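Long-range contacts in beta-galactosidase/beta-glucuronidase (Faecalibacterium prausnitzii L2-6, PDB 6MVF), which acts as an FMN-binding beta-glucuronidase of glycoside hydrolase family 2, an enzyme that releases glucuronic acid from glucuronide conjugates: residues G71-T76 with I136-E141; A100-N105 with N132-E137; G488-I493 with N552-V557; Y509-H514 with K565-V570. All blocks are in the same frame, centred on the assembly; numbering follows the deposited sequence.

Contact 1 of 4, residues G71-T76 with I136-E141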
loop_
_atom_site.group_PDB
_atom_site.type_symbol
_atom_site.label_atom_id
_atom_site.label_comp_id
_atom_site.label_asym_id
_atom_site.label_seq_id
_atom_site.Cartn_x
_atom_site.Cartn_y
_atom_site.Cartn_z
ATOM N N GLY A 71 -5.456 36.789 9.961
ATOM C CA GLY A 71 -4.734 36.250 8.818
ATOM C C GLY A 71 -5.716 35.931 7.704
ATOM O O GLY A 71 -6.784 35.364 7.950
ATOM N N VAL A 72 -5.354 36.320 6.485
ATOM C CA VAL A 72 -6.159 36.083 5.293
ATOM C C VAL A 72 -5.493 34.975 4.494
ATOM O O VAL A 72 -4.327 35.103 4.088
ATOM C CB VAL A 72 -6.309 37.353 4.442
ATOM C CG1 VAL A 72 -7.129 37.070 3.183
ATOM C CG2 VAL A 72 -6.974 38.419 5.253
ATOM N N TYR A 73 -6.226 33.886 4.291
ATOM C CA TYR A 73 -5.821 32.795 3.414
ATOM C C TYR A 73 -6.507 32.996 2.073
ATOM O O TYR A 73 -7.662 33.428 2.022
ATOM C CB TYR A 73 -6.217 31.412 3.981
ATOM C CG TYR A 73 -5.594 30.979 5.317
ATOM C CD1 TYR A 73 -6.152 31.360 6.539
ATOM C CD2 TYR A 73 -4.480 30.149 5.343
ATOM C CE1 TYR A 73 -5.606 30.948 7.745
ATOM C CE2 TYR A 73 -3.922 29.732 6.539
ATOM C CZ TYR A 73 -4.485 30.136 7.745
ATOM O OH TYR A 73 -3.908 29.704 8.932
ATOM N N SER A 74 -5.811 32.665 0.989
ATOM C CA SER A 74 -6.455 32.716 -0.315
ATOM C C SER A 74 -5.786 31.728 -1.253
ATOM O O SER A 74 -4.585 31.463 -1.146
ATOM C CB SER A 74 -6.425 34.125 -0.924
ATOM O OG SER A 74 -5.120 34.447 -1.351
ATOM N N ARG A 75 -6.587 31.185 -2.170
ATOM C CA ARG A 75 -6.114 30.260 -3.193
ATOM C C ARG A 75 -7.091 30.287 -4.357
ATOM O O ARG A 75 -8.160 30.894 -4.282
ATOM C CB ARG A 75 -5.969 28.836 -2.650
ATOM C CG ARG A 75 -7.280 28.102 -2.465
ATOM C CD ARG A 75 -7.024 26.609 -2.381
ATOM N NE ARG A 75 -7.182 25.983 -3.689
ATOM C CZ ARG A 75 -6.868 24.724 -3.968
ATOM N NH1 ARG A 75 -6.362 23.931 -3.043
ATOM N NH2 ARG A 75 -7.062 24.261 -5.185
ATOM N N THR A 76 -6.716 29.598 -5.435
ATOM C CA THR A 76 -7.529 29.483 -6.639
ATOM C C THR A 76 -8.112 28.076 -6.751
ATOM O O THR A 76 -7.533 27.112 -6.246
ATOM C CB THR A 76 -6.682 29.847 -7.858
ATOM O OG1 THR A 76 -6.410 31.248 -7.793
ATOM C CG2 THR A 76 -7.396 29.534 -9.179
ATOM N N ILE A 136 -10.502 33.412 2.716
ATOM C CA ILE A 136 -10.997 33.154 4.070
ATOM C C ILE A 136 -10.230 34.045 5.046
ATOM O O ILE A 136 -9.043 33.817 5.316
ATOM C CB ILE A 136 -10.870 31.679 4.473
ATOM C CG1 ILE A 136 -11.521 30.773 3.426
ATOM C CG2 ILE A 136 -11.511 31.456 5.851
ATOM C CD1 ILE A 136 -11.046 29.314 3.470
ATOM N N GLU A 137 -10.912 35.056 5.577
ATOM C CA GLU A 137 -10.371 35.868 6.655
ATOM C C GLU A 137 -10.619 35.156 7.971
ATOM O O GLU A 137 -11.756 34.793 8.271
ATOM C CB GLU A 137 -11.032 37.246 6.682
ATOM C CG GLU A 137 -10.476 38.234 5.676
ATOM C CD GLU A 137 -11.089 39.631 5.805
ATOM O OE1 GLU A 137 -11.408 40.224 4.742
ATOM O OE2 GLU A 137 -11.241 40.123 6.960
ATOM N N VAL A 138 -9.558 34.967 8.753
ATOM C CA VAL A 138 -9.623 34.264 10.027
ATOM C C VAL A 138 -9.016 35.150 11.108
ATOM O O VAL A 138 -7.930 35.702 10.923
ATOM C CB VAL A 138 -8.878 32.919 9.957
ATOM C CG1 VAL A 138 -8.958 32.184 11.295
ATOM C CG2 VAL A 138 -9.421 32.082 8.837
ATOM N N SER A 139 -9.696 35.267 12.235
ATOM C CA SER A 139 -9.202 36.052 13.355
ATOM C C SER A 139 -9.265 35.225 14.629
ATOM O O SER A 139 -10.321 34.669 14.955
ATOM C CB SER A 139 -10.014 37.329 13.535
ATOM O OG SER A 139 -9.614 37.984 14.735
ATOM N N ASN A 140 -8.148 35.160 15.361
ATOM C CA ASN A 140 -8.153 34.569 16.695
ATOM C C ASN A 140 -8.084 35.629 17.801
ATOM O O ASN A 140 -7.633 35.345 18.919
ATOM C CB ASN A 140 -7.029 33.541 16.830
ATOM C CG ASN A 140 -5.643 34.165 16.850
ATOM O OD1 ASN A 140 -5.422 35.247 16.316
ATOM N ND2 ASN A 140 -4.693 33.458 17.463
ATOM N N GLU A 141 -8.541 36.846 17.508
ATOM C CA GLU A 141 -8.651 37.906 18.502
ATOM C C GLU A 141 -9.923 37.738 19.325
ATOM O O GLU A 141 -10.923 37.183 18.848
ATOM C CB GLU A 141 -8.651 39.277 17.818
ATOM C CG GLU A 141 -7.264 39.747 17.375
ATOM C CD GLU A 141 -7.289 40.911 16.378
ATOM O OE1 GLU A 141 -7.940 40.807 15.292
ATOM O OE2 GLU A 141 -6.630 41.931 16.688
#

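Contact 2 of 4, residues A100-N105 with N132-E137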
loop_
_atom_site.group_PDB
_atom_site.type_symbol
_atom_site.label_atom_id
_atom_site.label_comp_id
_atom_site.label_asym_id
_atom_site.label_seq_id
_atom_site.Cartn_x
_atom_site.Cartn_y
_atom_site.Cartn_z
ATOM N N ALA A 100 -14.398 33.758 11.322
ATOM C CA ALA A 100 -14.054 33.608 9.914
ATOM C C ALA A 100 -15.041 34.317 8.995
ATOM O O ALA A 100 -16.222 34.478 9.319
ATOM C CB ALA A 100 -13.968 32.135 9.508
ATOM N N THR A 101 -14.530 34.728 7.830
ATOM C CA THR A 101 -15.332 35.247 6.726
ATOM C C THR A 101 -14.850 34.595 5.442
ATOM O O THR A 101 -13.645 34.589 5.169
ATOM C CB THR A 101 -15.222 36.779 6.600
ATOM O OG1 THR A 101 -15.722 37.406 7.789
ATOM C CG2 THR A 101 -16.039 37.261 5.415
ATOM N N VAL A 102 -15.773 34.050 4.653
ATOM C CA VAL A 102 -15.434 33.385 3.397
ATOM C C VAL A 102 -15.899 34.261 2.239
ATOM O O VAL A 102 -17.063 34.677 2.192
ATOM C CB VAL A 102 -16.050 31.972 3.313
ATOM C CG1 VAL A 102 -15.614 31.262 2.019
ATOM C CG2 VAL A 102 -15.646 31.134 4.515
ATOM N N LYS A 103 -14.996 34.537 1.302
ATOM C CA LYS A 103 -15.323 35.271 0.083
ATOM C C LYS A 103 -14.959 34.437 -1.133
ATOM O O LYS A 103 -13.867 33.856 -1.194
ATOM C CB LYS A 103 -14.590 36.612 0.006
ATOM C CG LYS A 103 -15.159 37.718 0.855
ATOM C CD LYS A 103 -14.174 38.877 0.879
ATOM C CE LYS A 103 -14.600 39.964 1.846
ATOM N NZ LYS A 103 -13.442 40.484 2.622
ATOM N N VAL A 104 -15.863 34.391 -2.107
ATOM C CA VAL A 104 -15.583 33.803 -3.410
ATOM C C VAL A 104 -15.631 34.922 -4.443
ATOM O O VAL A 104 -16.637 35.638 -4.550
ATOM C CB VAL A 104 -16.568 32.678 -3.754
ATOM C CG1 VAL A 104 -16.289 32.148 -5.152
ATOM C CG2 VAL A 104 -16.455 31.569 -2.730
ATOM N N ASN A 105 -14.532 35.083 -5.192
ATOM C CA ASN A 105 -14.428 36.108 -6.229
ATOM C C ASN A 105 -14.895 37.472 -5.717
ATOM O O ASN A 105 -15.645 38.187 -6.378
ATOM C CB ASN A 105 -15.219 35.699 -7.474
ATOM C CG ASN A 105 -14.700 34.429 -8.126
ATOM O OD1 ASN A 105 -13.485 34.188 -8.215
ATOM N ND2 ASN A 105 -15.631 33.608 -8.604
ATOM N N ASN A 132 -11.481 30.293 -10.079
ATOM C CA ASN A 132 -12.159 31.181 -9.147
ATOM C C ASN A 132 -11.175 31.508 -8.031
ATOM O O ASN A 132 -10.153 30.840 -7.881
ATOM C CB ASN A 132 -13.448 30.547 -8.575
ATOM C CG ASN A 132 -14.496 30.280 -9.640
ATOM O OD1 ASN A 132 -15.545 30.934 -9.684
ATOM N ND2 ASN A 132 -14.220 29.315 -10.512
ATOM N N GLU A 133 -11.470 32.544 -7.249
ATOM C CA GLU A 133 -10.652 32.882 -6.086
ATOM C C GLU A 133 -11.434 32.674 -4.792
ATOM O O GLU A 133 -12.574 33.133 -4.659
ATOM C CB GLU A 133 -10.129 34.317 -6.170
ATOM C CG GLU A 133 -8.665 34.391 -6.640
ATOM C CD GLU A 133 -7.640 34.140 -5.513
ATOM O OE1 GLU A 133 -7.858 34.609 -4.366
ATOM O OE2 GLU A 133 -6.603 33.478 -5.779
ATOM N N LEU A 134 -10.813 31.974 -3.850
ATOM C CA LEU A 134 -11.377 31.689 -2.537
ATOM C C LEU A 134 -10.572 32.432 -1.476
ATOM O O LEU A 134 -9.342 32.289 -1.413
ATOM C CB LEU A 134 -11.364 30.179 -2.270
ATOM C CG LEU A 134 -11.795 29.607 -0.921
ATOM C CD1 LEU A 134 -13.196 30.035 -0.630
ATOM C CD2 LEU A 134 -11.694 28.075 -0.921
ATOM N N THR A 135 -11.270 33.221 -0.649
ATOM C CA THR A 135 -10.652 34.069 0.372
ATOM C C THR A 135 -11.305 33.783 1.717
ATOM O O THR A 135 -12.528 33.891 1.844
ATOM C CB THR A 135 -10.799 35.556 0.008
ATOM O OG1 THR A 135 -10.198 35.797 -1.272
ATOM C CG2 THR A 135 -10.122 36.445 1.036
ATOM N N ILE A 136 -10.502 33.412 2.716
ATOM C CA ILE A 136 -10.997 33.154 4.070
ATOM C C ILE A 136 -10.230 34.045 5.046
ATOM O O ILE A 136 -9.043 33.817 5.316
ATOM C CB ILE A 136 -10.870 31.679 4.473
ATOM C CG1 ILE A 136 -11.521 30.773 3.426
ATOM C CG2 ILE A 136 -11.511 31.456 5.851
ATOM C CD1 ILE A 136 -11.046 29.314 3.470
ATOM N N GLU A 137 -10.912 35.056 5.577
ATOM C CA GLU A 137 -10.371 35.868 6.655
ATOM C C GLU A 137 -10.619 35.156 7.971
ATOM O O GLU A 137 -11.756 34.793 8.271
ATOM C CB GLU A 137 -11.032 37.246 6.682
ATOM C CG GLU A 137 -10.476 38.234 5.676
ATOM C CD GLU A 137 -11.089 39.631 5.805
ATOM O OE1 GLU A 137 -11.408 40.224 4.742
ATOM O OE2 GLU A 137 -11.241 40.123 6.960
#

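Contact 3 of 4, residues G488-I493 with N552-V557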
loop_
_atom_site.group_PDB
_atom_site.type_symbol
_atom_site.label_atom_id
_atom_site.label_comp_id
_atom_site.label_asym_id
_atom_site.label_seq_id
_atom_site.Cartn_x
_atom_site.Cartn_y
_atom_site.Cartn_z
ATOM N N GLY A 488 -4.450 16.095 38.766
ATOM C CA GLY A 488 -3.140 15.884 38.195
ATOM C C GLY A 488 -2.094 16.737 38.885
ATOM O O GLY A 488 -2.351 17.381 39.890
ATOM N N CYS A 489 -0.915 16.746 38.287
ATOM C CA CYS A 489 0.257 17.252 38.972
ATOM C C CYS A 489 1.348 17.405 37.929
ATOM O O CYS A 489 1.407 16.620 36.981
ATOM C CB CYS A 489 0.642 16.270 40.074
ATOM S SG CYS A 489 2.133 16.572 40.891
ATOM N N GLU A 490 2.162 18.442 38.060
ATOM C CA GLU A 490 3.205 18.653 37.073
ATOM C C GLU A 490 4.334 17.672 37.294
ATOM O O GLU A 490 4.613 17.256 38.418
ATOM C CB GLU A 490 3.751 20.076 37.131
ATOM C CG GLU A 490 2.672 21.130 36.915
ATOM C CD GLU A 490 2.643 21.633 35.500
ATOM O OE1 GLU A 490 3.649 21.358 34.796
ATOM O OE2 GLU A 490 1.632 22.291 35.112
ATOM N N GLY A 491 4.960 17.284 36.191
ATOM C CA GLY A 491 6.135 16.447 36.161
ATOM C C GLY A 491 7.022 16.892 35.010
ATOM O O GLY A 491 6.622 16.860 33.839
ATOM N N ILE A 492 8.223 17.345 35.343
ATOM C CA ILE A 492 9.196 17.797 34.362
ATOM C C ILE A 492 10.380 16.847 34.483
ATOM O O ILE A 492 11.001 16.766 35.546
ATOM C CB ILE A 492 9.560 19.269 34.597
ATOM C CG1 ILE A 492 8.266 20.093 34.453
ATOM C CG2 ILE A 492 10.628 19.735 33.634
ATOM C CD1 ILE A 492 8.415 21.586 34.538
ATOM N N ILE A 493 10.649 16.066 33.430
ATOM C CA ILE A 493 11.381 14.813 33.651
ATOM C C ILE A 493 12.900 14.989 33.713
ATOM O O ILE A 493 13.631 14.005 33.860
ATOM C CB ILE A 493 11.015 13.728 32.612
ATOM C CG1 ILE A 493 11.164 14.215 31.171
ATOM C CG2 ILE A 493 9.624 13.214 32.840
ATOM C CD1 ILE A 493 10.711 13.201 30.144
ATOM N N ASN A 552 1.781 23.480 29.800
ATOM C CA ASN A 552 1.282 22.682 30.909
ATOM C C ASN A 552 1.963 21.314 30.843
ATOM O O ASN A 552 1.875 20.619 29.823
ATOM C CB ASN A 552 -0.236 22.565 30.838
ATOM C CG ASN A 552 -0.831 21.916 32.074
ATOM O OD1 ASN A 552 -0.552 20.762 32.369
ATOM N ND2 ASN A 552 -1.676 22.654 32.794
ATOM N N ASN A 553 2.683 20.951 31.901
ATOM C CA ASN A 553 3.466 19.723 31.933
ATOM C C ASN A 553 2.888 18.700 32.908
ATOM O O ASN A 553 3.619 17.951 33.564
ATOM C CB ASN A 553 4.929 20.018 32.259
ATOM C CG ASN A 553 5.683 20.639 31.077
ATOM O OD1 ASN A 553 5.711 20.090 29.962
ATOM N ND2 ASN A 553 6.287 21.791 31.318
ATOM N N LYS A 554 1.558 18.644 32.990
ATOM C CA LYS A 554 0.854 17.655 33.791
ATOM C C LYS A 554 0.583 16.372 33.010
ATOM O O LYS A 554 -0.244 15.557 33.445
ATOM C CB LYS A 554 -0.461 18.236 34.340
ATOM C CG LYS A 554 -0.288 19.496 35.154
ATOM C CD LYS A 554 -1.456 19.743 36.116
ATOM C CE LYS A 554 -1.306 21.091 36.853
ATOM N NZ LYS A 554 -1.512 22.274 35.932
ATOM N N GLY A 555 1.285 16.169 31.888
ATOM C CA GLY A 555 1.026 15.014 31.048
ATOM C C GLY A 555 1.557 13.721 31.642
ATOM O O GLY A 555 2.516 13.697 32.414
ATOM N N LEU A 556 0.878 12.630 31.316
ATOM C CA LEU A 556 1.454 11.315 31.528
ATOM C C LEU A 556 2.461 10.983 30.438
ATOM O O LEU A 556 3.280 10.078 30.618
ATOM C CB LEU A 556 0.358 10.243 31.565
ATOM C CG LEU A 556 -0.801 10.383 32.550
ATOM C CD1 LEU A 556 -1.966 9.428 32.177
ATOM C CD2 LEU A 556 -0.321 10.120 33.970
ATOM N N VAL A 557 2.416 11.724 29.332
ATOM C CA VAL A 557 3.240 11.529 28.146
ATOM C C VAL A 557 3.655 12.915 27.671
ATOM O O VAL A 557 2.925 13.892 27.875
ATOM C CB VAL A 557 2.463 10.756 27.045
ATOM C CG1 VAL A 557 3.285 10.558 25.783
ATOM C CG2 VAL A 557 2.003 9.404 27.581
HETATM O O HOH W 1 -0.926 14.991 36.035
HETATM O O HOH W 2 5.920 23.582 33.407
#

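Contact 4 of 4, residues Y509-H514 with K565-V570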
loop_
_atom_site.group_PDB
_atom_site.type_symbol
_atom_site.label_atom_id
_atom_site.label_comp_id
_atom_site.label_asym_id
_atom_site.label_seq_id
_atom_site.Cartn_x
_atom_site.Cartn_y
_atom_site.Cartn_z
ATOM N N TYR A 509 7.603 13.101 42.109
ATOM C CA TYR A 509 6.471 13.576 42.896
ATOM C C TYR A 509 5.173 13.401 42.133
ATOM O O TYR A 509 4.135 13.094 42.725
ATOM C CB TYR A 509 6.650 15.043 43.316
ATOM C CG TYR A 509 5.498 15.516 44.174
ATOM C CD1 TYR A 509 5.442 15.210 45.535
ATOM C CD2 TYR A 509 4.437 16.216 43.616
ATOM C CE1 TYR A 509 4.362 15.611 46.312
ATOM C CE2 TYR A 509 3.355 16.613 44.377
ATOM C CZ TYR A 509 3.319 16.315 45.725
ATOM O OH TYR A 509 2.240 16.737 46.472
ATOM N N GLN A 510 5.220 13.589 40.820
ATOM C CA GLN A 510 4.035 13.350 40.018
ATOM C C GLN A 510 3.629 11.887 40.060
ATOM O O GLN A 510 2.433 11.580 40.039
ATOM C CB GLN A 510 4.283 13.808 38.596
ATOM C CG GLN A 510 3.045 13.864 37.730
ATOM C CD GLN A 510 3.394 13.740 36.233
ATOM O OE1 GLN A 510 4.321 13.021 35.868
ATOM N NE2 GLN A 510 2.664 14.458 35.375
ATOM N N ALA A 511 4.600 10.974 40.160
ATOM C CA ALA A 511 4.277 9.549 40.264
ATOM C C ALA A 511 3.635 9.219 41.606
ATOM O O ALA A 511 2.709 8.404 41.662
ATOM C CB ALA A 511 5.525 8.688 40.039
ATOM N N LEU A 512 4.105 9.848 42.694
ATOM C CA LEU A 512 3.490 9.657 44.007
ATOM C C LEU A 512 2.054 10.159 44.021
ATOM O O LEU A 512 1.173 9.525 44.604
ATOM C CB LEU A 512 4.300 10.377 45.093
ATOM C CG LEU A 512 5.642 9.796 45.530
ATOM C CD1 LEU A 512 6.353 10.769 46.465
ATOM C CD2 LEU A 512 5.466 8.443 46.203
ATOM N N TYR A 513 1.812 11.319 43.416
ATOM C CA TYR A 513 0.462 11.853 43.322
ATOM C C TYR A 513 -0.475 10.858 42.630
ATOM O O TYR A 513 -1.577 10.574 43.123
ATOM C CB TYR A 513 0.507 13.197 42.578
ATOM C CG TYR A 513 -0.845 13.778 42.260
ATOM C CD1 TYR A 513 -1.531 13.389 41.120
ATOM C CD2 TYR A 513 -1.447 14.708 43.112
ATOM C CE1 TYR A 513 -2.780 13.902 40.834
ATOM C CE2 TYR A 513 -2.694 15.237 42.835
ATOM C CZ TYR A 513 -3.355 14.828 41.691
ATOM O OH TYR A 513 -4.583 15.341 41.383
ATOM N N HIS A 514 -0.039 10.298 41.490
ATOM C CA HIS A 514 -0.904 9.400 40.730
ATOM C C HIS A 514 -0.930 7.987 41.295
ATOM O O HIS A 514 -1.923 7.277 41.107
ATOM C CB HIS A 514 -0.488 9.389 39.268
ATOM C CG HIS A 514 -0.897 10.619 38.527
ATOM N ND1 HIS A 514 -2.217 10.988 38.374
ATOM C CD2 HIS A 514 -0.166 11.577 37.913
ATOM C CE1 HIS A 514 -2.281 12.109 37.678
ATOM N NE2 HIS A 514 -1.049 12.488 37.387
ATOM N N LYS A 565 6.026 9.260 30.795
ATOM C CA LYS A 565 6.556 9.521 32.116
ATOM C C LYS A 565 6.256 8.337 33.031
ATOM O O LYS A 565 5.500 7.425 32.688
ATOM C CB LYS A 565 5.976 10.815 32.668
ATOM C CG LYS A 565 6.225 12.010 31.781
ATOM C CD LYS A 565 5.569 13.226 32.361
ATOM C CE LYS A 565 5.542 14.331 31.353
ATOM N NZ LYS A 565 4.710 15.444 31.886
ATOM N N ASP A 566 6.871 8.341 34.212
ATOM C CA ASP A 566 6.658 7.220 35.123
ATOM C C ASP A 566 5.201 7.150 35.580
ATOM O O ASP A 566 4.699 6.062 35.886
ATOM C CB ASP A 566 7.625 7.317 36.314
ATOM C CG ASP A 566 9.081 6.893 35.953
ATOM O OD1 ASP A 566 9.341 6.310 34.857
ATOM O OD2 ASP A 566 9.974 7.152 36.793
ATOM N N SER A 567 4.504 8.293 35.599
ATOM C CA SER A 567 3.081 8.313 35.933
ATOM C C SER A 567 2.264 7.497 34.956
ATOM O O SER A 567 1.221 6.950 35.332
ATOM C CB SER A 567 2.547 9.748 35.937
ATOM O OG SER A 567 2.975 10.443 37.083
ATOM N N PHE A 568 2.686 7.467 33.689
ATOM C CA PHE A 568 1.999 6.672 32.683
ATOM C C PHE A 568 1.926 5.205 33.100
ATOM O O PHE A 568 0.867 4.577 33.011
ATOM C CB PHE A 568 2.717 6.851 31.352
ATOM C CG PHE A 568 2.293 5.893 30.280
ATOM C CD1 PHE A 568 2.841 4.606 30.215
ATOM C CD2 PHE A 568 1.382 6.294 29.304
ATOM C CE1 PHE A 568 2.450 3.738 29.224
ATOM C CE2 PHE A 568 1.000 5.433 28.296
ATOM C CZ PHE A 568 1.525 4.155 28.252
ATOM N N TYR A 569 3.040 4.651 33.590
ATOM C CA TYR A 569 3.112 3.232 33.923
ATOM C C TYR A 569 2.405 2.893 35.224
ATOM O O TYR A 569 2.033 1.732 35.420
ATOM C CB TYR A 569 4.579 2.782 33.977
ATOM C CG TYR A 569 5.259 2.863 32.624
ATOM C CD1 TYR A 569 5.122 1.833 31.686
ATOM C CD2 TYR A 569 6.005 3.980 32.264
ATOM C CE1 TYR A 569 5.733 1.907 30.435
ATOM C CE2 TYR A 569 6.617 4.073 31.005
ATOM C CZ TYR A 569 6.473 3.036 30.104
ATOM O OH TYR A 569 7.061 3.126 28.876
ATOM N N VAL A 570 2.209 3.868 36.118
ATOM C CA VAL A 570 1.277 3.674 37.224
ATOM C C VAL A 570 -0.096 3.275 36.685
ATOM O O VAL A 570 -0.657 2.237 37.053
ATOM C CB VAL A 570 1.177 4.946 38.085
ATOM C CG1 VAL A 570 -0.020 4.834 39.061
ATOM C CG2 VAL A 570 2.494 5.227 38.824
HETATM O O HOH W 3 5.817 10.963 36.600
#

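Contact 1 of 4, residues G71-T76 with I136-E141
Gly71, Val72 and Tyr73 run antiparallel to Val138, Glu137 and Ile136, the axes of the two short strands inclined at 155° and 4.8 Å apart at their closest. Gly71 with Val138 and Tyr73 with Ile136 are hydrogen-bonded pairs, each closed by two reciprocal backbone bonds; Tyr73 N gives to Ile136 O at 3.0 Å, and Ile136 N returns to Tyr73 O at 2.9 Å. Between them, Val72 and Glu137 make the non-hydrogen-bonded pair. Their side chains leave the sheet on the same face and lie alongside one another. With CG2 anti to the carbonyl carbon, Val72 sets this methyl 3.5 Å from Glu137 CG, so the valine meets the aliphatic part of the glutamate, while the carboxylate continues to Lys103 on the next strand. Strands 70-78 and 131-139 form the central pairing of a six-stranded antiparallel sheet in the sugar-binding domain of family 2, a beta-sandwich of the jelly-roll kind. The face bearing Tyr73, Ile136 and Val138 is buried. There the tyrosine ring turns its edge to the opposite strand: Ile136 O lies in the ring plane, and CD1 is 4.1 Å from Val138 CG2, a diagonal contact beside the side-chain-less Gly71. Its hydroxyl is hydrogen-bonded to His52, and Trp34 touches both Tyr73 and Ile136. Where strand 131-139 ends, Ser139 OG accepts from Glu141 N at 3.2 Å, an ST turn, and Asn140 OD1 takes the backbone N-H of Thr69 just before the partner segment.

Contact 2 of 4, residues A100-N105 with N132-E137
Thr101 to Val104 and Leu134 to Glu137 form a regular antiparallel ladder in the six-stranded sheet of the family 2 sugar-binding domain, partly buried because its two faces differ. Thr101 with Glu137 and Lys103 with Thr135 are the hydrogen-bonded pairs, each closed by two reciprocal backbone bonds, as with Glu137 N to Thr101 O at 2.8 Å. On this polar face Lys103 also reaches diagonally along the partner strand, its chain extended to CE and then bent (chi4 138°), so that NZ meets Glu137 OE1 at 2.9 Å in a salt bridge whose hydrogen bond is weak. The other face is hydrocarbon: Leu134 CD1 sits 3.8 Å from Val102 CG1 and 4.2 Å from Val104 CG2, one leucine methyl touching both valines of the opposite strand. At the strand end Asn105 takes up helical backbone angles of left-handed type, and its side chain prolongs the ladder. Asn105 OD1 accepts from Glu133 N at 2.8 Å, the donor tilted from the amide plane, and Asn105 ND2 gives to Asn132 OD1 at 2.9 Å within its own plane, the two amides 31° apart. Leu126 O takes a further bond from Asn105 ND2, as Arg128 O does from Asn132 ND2. Strand 107-113 flanks strand 99-104 on its far side, strand 70-78 flanks 131-139, and Trp34 of strand 34-37 touches Leu134 and Ile136 on the apolar face.

Contact 3 of 4, residues G488-I493 with N552-V557
The carboxylate of Glu490 and the side-chain amide of Asn553 stand almost perpendicular, their planes 89° apart. Lys554 CG lies over one carboxylate face, 3.4 Å from Glu490 OE2, and the rest of the chain runs out past that oxygen's edge; Ile492 comes obliquely toward one face of the Asn553 amide, CD1 lying 3.9 Å from ND2. A bend at chi2 (-98°) turns the glutamate back toward the other loop, where each oxygen finds a weak partner: OE1 takes the backbone N-H of Asn553 at 3.1 Å, and OE2 is in a salt bridge with Lys554 NZ at 3.2 Å. The lysine nitrogen is also hydrogen-bonded to Tyr459 OH. The straight bond between the loops is a backbone one, Gly491 N to Asn553 O at 3.0 Å and 170°. An Asx turn, with Asn552 OD1 accepting from Lys554 N at 3.1 Å, shapes the chain that presents this carbonyl. Water joins the loops, one molecule taking the N-H of Cys489 and giving to Lys554 O at 2.7 Å. Segment 488-493 follows the seventh strand of the (beta/alpha)8 barrel, and 552-557, starting on the last residue of strand 551-552, lies in the long connection after the eighth, 529-532; the buried contact thus joins successive beta-to-alpha connections. Gln510 of helix 507-522 and Lys565 before helix 566-575 reach into both loops, and Asn264 of the second subunit binds Gly491 O.

Contact 4 of 4, residues Y509-H514 with K565-V570
Two outer helices of the TIM-barrel domain meet where Ser567 enters between Gln510, Ala511 and His514. The short axes of 509-514 and 566-570 are 8.7 Å apart at closest and run nearly parallel, at 19°, and a small residue stands on each side where the backbones come nearest, the CA atoms of Ala511 and Ser567 being 4.7 Å apart. Ser567 OG comes near the plane of the His514 ring at its edge, 3.4 Å from CD2. Ser567 OG also stands 3.2 Å from Gln510 OE1, and a water spans the same two groups, giving to OE1 at 2.6 Å and accepting from Ser567 OG at 2.9 Å. Gln510 reaches this place with CG anti to the backbone N (chi1 -169°) and an extended chain. Its NE2 is hydrogen-bonded to Cys489 O and Gly555 O, which fix how the amide is turned, while the Lys565 side chain crosses that of Gln510 at about a right angle, Lys565 CD lying 3.7 Å from Gln510 OE1. That lysine ends in a salt bridge with Asp537. Further along, Val570 CG1 rests 3.7 Å from His514 O, and His514 ND1 is hydrogen-bonded to Tyr571 OH. Tyr513 covers one face of the imidazole. Helix 507-522 follows the seventh barrel strand and helix 566-575 the eighth, so this is the side-by-side, near-parallel packing of successive helices characteristic of a (beta/alpha)8 barrel.

In the fold
Contacts 1 and 2 share strand 131-139 and lie 8 Å apart, centre to centre, as neighbouring pairings of one antiparallel sheet. Contacts 3 and 4 belong to the barrel domain, their centres 9 Å apart, with segments that alternate along the chain; Lys565 joins them through Gly555 O. The two groups do not touch; the nearest atoms, of contacts 1 and 3, are about 17 Å apart. Contacts 3 and 4 are buried throughout; contacts 1 and 2 each pair a buried face with a partly exposed one, which in contact 2 carries a salt bridge. Repeating backbone bonds hold the sheet contacts; side-chain polar groups and water do more in the loops of contact 3 and between the helices of contact 4.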